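Local coordinates for protein extracellular serine protease (Aeromonas sobria, PDB 3WQB) that cleaves peptide bonds that follow two basic residues, one of them lysine, as a secreted calcium-binding serine protease of the furin subfamily and a probable virulence factor, at residues Leu68-Val74 and Ala136-Gln142. The protein carries 1 engineered substitution. Residues are numbered along the deposited sequence; the frame is centred on the assembly and turned at random.
Sequences LGQGVNV and APRAQLQ
Val72 and Gln140 open a run of parallel-strand backbone hydrogen bonds: Gln140 N gives its hydrogen to Val72 O, Val74 N reaches Gln140 O at 2.8 Å in an almost straight bond (178°), and Gln142 N closes on Val74 O. Ahead of the strands each segment makes a beta turn, type II over Gly69-Val72 and type I over Ala136-Ala139. Arg138 N bonds Leu68 O, and a water accepts from Gly71 N and donates to Arg138 O, so that the water ties the two turns together. Positive phi favours glycine at Gly69 and Gly71; at Gly69 the place a CB would take is also filled by Leu68 O and Ala136 CB. These strands, 73-77 and 140-144, lie at one margin of the parallel sheet of the subtilisin-like domain, 140-144 outermost and 73-77 next to 173-179.

Val74 turns to the face covered by helix 115-124, packing CG2 on Ala139 CB (4.2 Å) and CB near Leu141 CD2. Val74 also touches Ile123, and Leu141 touches Ser120 and Ala124, so aliphatic side chains suit this buried face. At the turns Leu68 CD2 rests on Pro137 CG (3.8 Å), while Leu68 CB and CD1 lie against the methylenes of Arg138.

The Arg138 chain runs extended through chi2 and then bends at chi3 (63°), which lays the guanidinium over Gln70 CB, 3.5 Å from the centre of one face. The Gln70 amide, its plane 23° from the guanidinium, turns back so that OE1 accepts from Leu68 N (2.9 Å), while NE2 bonds Gly66 O. On the sheet face away from Val74 and Leu141, Asn73 runs alongside Gln140, OD1 3.5 Å from its CB, and Asn73 ND2 is held by Asp170 O.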
loop_
_atom_site.group_PDB
_atom_site.type_symbol
_atom_site.label_atom_id
_atom_site.label_comp_id
_atom_site.label_asym_id
_atom_site.label_seq_id
_atom_site.Cartn_x
_atom_site.Cartn_y
_atom_site.Cartn_z
ATOM N N LEU A 68 2.828 -4.532 24.949
ATOM C CA LEU A 68 4.070 -4.648 24.193
ATOM C C LEU A 68 4.000 -5.602 23.002
ATOM O O LEU A 68 5.031 -5.927 22.406
ATOM C CB LEU A 68 5.215 -5.052 25.132
ATOM C CG LEU A 68 5.637 -4.070 26.229
ATOM C CD1 LEU A 68 6.653 -4.716 27.152
ATOM C CD2 LEU A 68 6.168 -2.763 25.658
ATOM N N GLY A 69 2.799 -6.054 22.649
ATOM C CA GLY A 69 2.650 -6.941 21.503
ATOM C C GLY A 69 2.784 -8.422 21.799
ATOM O O GLY A 69 2.827 -9.235 20.886
ATOM N N GLN A 70 2.841 -8.778 23.082
ATOM C CA GLN A 70 2.953 -10.175 23.498
ATOM C C GLN A 70 1.838 -11.038 22.909
ATOM O O GLN A 70 0.664 -10.648 22.919
ATOM C CB GLN A 70 2.990 -10.281 25.032
ATOM C CG GLN A 70 1.798 -9.661 25.799
ATOM C CD GLN A 70 1.980 -8.195 26.211
ATOM O OE1 GLN A 70 2.632 -7.410 25.533
ATOM N NE2 GLN A 70 1.366 -7.824 27.327
ATOM N N GLY A 71 2.230 -12.178 22.345
ATOM C CA GLY A 71 1.286 -13.133 21.779
ATOM C C GLY A 71 0.879 -12.844 20.348
ATOM O O GLY A 71 0.095 -13.598 19.769
ATOM N N VAL A 72 1.403 -11.756 19.773
ATOM C CA VAL A 72 1.038 -11.357 18.401
ATOM C C VAL A 72 2.089 -11.752 17.367
ATOM O O VAL A 72 3.254 -11.370 17.486
ATOM C CB VAL A 72 0.741 -9.851 18.297
ATOM C CG1 VAL A 72 0.277 -9.482 16.872
ATOM C CG2 VAL A 72 -0.335 -9.461 19.294
ATOM N N ASN A 73 1.663 -12.519 16.362
ATOM C CA ASN A 73 2.544 -13.005 15.301
ATOM C C ASN A 73 2.452 -12.095 14.084
ATOM O O ASN A 73 1.355 -11.855 13.561
ATOM C CB ASN A 73 2.181 -14.438 14.900
ATOM C CG ASN A 73 2.482 -15.452 15.987
ATOM O OD1 ASN A 73 3.370 -15.256 16.827
ATOM N ND2 ASN A 73 1.743 -16.560 15.965
ATOM N N VAL A 74 3.598 -11.565 13.666
ATOM C CA VAL A 74 3.679 -10.652 12.536
ATOM C C VAL A 74 4.540 -11.255 11.427
ATOM O O VAL A 74 5.675 -11.677 11.680
ATOM C CB VAL A 74 4.284 -9.285 12.952
ATOM C CG1 VAL A 74 4.269 -8.319 11.779
ATOM C CG2 VAL A 74 3.532 -8.674 14.129
ATOM N N ALA A 136 6.400 -2.827 19.257
ATOM C CA ALA A 136 5.752 -3.975 19.878
ATOM C C ALA A 136 6.860 -5.004 20.135
ATOM O O ALA A 136 6.953 -6.030 19.440
ATOM C CB ALA A 136 4.675 -4.532 18.957
ATOM N N PRO A 137 7.711 -4.738 21.148
ATOM C CA PRO A 137 8.943 -5.508 21.316
ATOM C C PRO A 137 8.747 -6.924 21.846
ATOM O O PRO A 137 9.725 -7.663 22.008
ATOM C CB PRO A 137 9.757 -4.658 22.294
ATOM C CG PRO A 137 8.737 -3.953 23.102
ATOM C CD PRO A 137 7.581 -3.678 22.166
ATOM N N ARG A 138 7.505 -7.316 22.093
ATOM C CA ARG A 138 7.226 -8.705 22.453
ATOM C C ARG A 138 6.490 -9.472 21.350
ATOM O O ARG A 138 6.153 -10.653 21.519
ATOM C CB ARG A 138 6.498 -8.793 23.800
ATOM C CG ARG A 138 7.319 -8.277 24.984
ATOM C CD ARG A 138 6.627 -8.544 26.316
ATOM N NE ARG A 138 6.478 -9.976 26.551
ATOM C CZ ARG A 138 5.589 -10.533 27.370
ATOM N NH1 ARG A 138 4.733 -9.792 28.062
ATOM N NH2 ARG A 138 5.552 -11.849 27.485
ATOM N N ALA A 139 6.244 -8.809 20.220
ATOM C CA ALA A 139 5.654 -9.490 19.068
ATOM C C ALA A 139 6.665 -10.472 18.465
ATOM O O ALA A 139 7.880 -10.326 18.663
ATOM C CB ALA A 139 5.179 -8.476 18.035
ATOM N N GLN A 140 6.161 -11.460 17.729
ATOM C CA GLN A 140 7.013 -12.489 17.115
ATOM C C GLN A 140 7.009 -12.355 15.603
ATOM O O GLN A 140 5.957 -12.178 15.002
ATOM C CB GLN A 140 6.558 -13.890 17.523
ATOM C CG GLN A 140 6.714 -14.182 19.010
ATOM C CD GLN A 140 7.951 -14.994 19.328
ATOM O OE1 GLN A 140 9.026 -14.445 19.563
ATOM N NE2 GLN A 140 7.800 -16.315 19.353
ATOM N N LEU A 141 8.189 -12.465 15.002
ATOM C CA LEU A 141 8.366 -12.215 13.567
ATOM C C LEU A 141 8.645 -13.459 12.746
ATOM O O LEU A 141 9.333 -14.391 13.204
ATOM C CB LEU A 141 9.551 -11.276 13.342
ATOM C CG LEU A 141 9.522 -9.896 13.977
ATOM C CD1 LEU A 141 10.940 -9.331 13.998
ATOM C CD2 LEU A 141 8.566 -9.013 13.197
ATOM N N GLN A 142 8.111 -13.460 11.527
ATOM C CA GLN A 142 8.597 -14.320 10.456
ATOM C C GLN A 142 8.971 -13.443 9.273
ATOM O O GLN A 142 8.384 -12.377 9.073
ATOM C CB GLN A 142 7.516 -15.282 9.983
ATOM C CG GLN A 142 7.141 -16.382 10.931
ATOM C CD GLN A 142 5.921 -17.118 10.424
ATOM O OE1 GLN A 142 5.097 -16.555 9.688
ATOM N NE2 GLN A 142 5.794 -18.385 10.808
HETATM O O HOH W 1 4.722 -12.940 21.624
#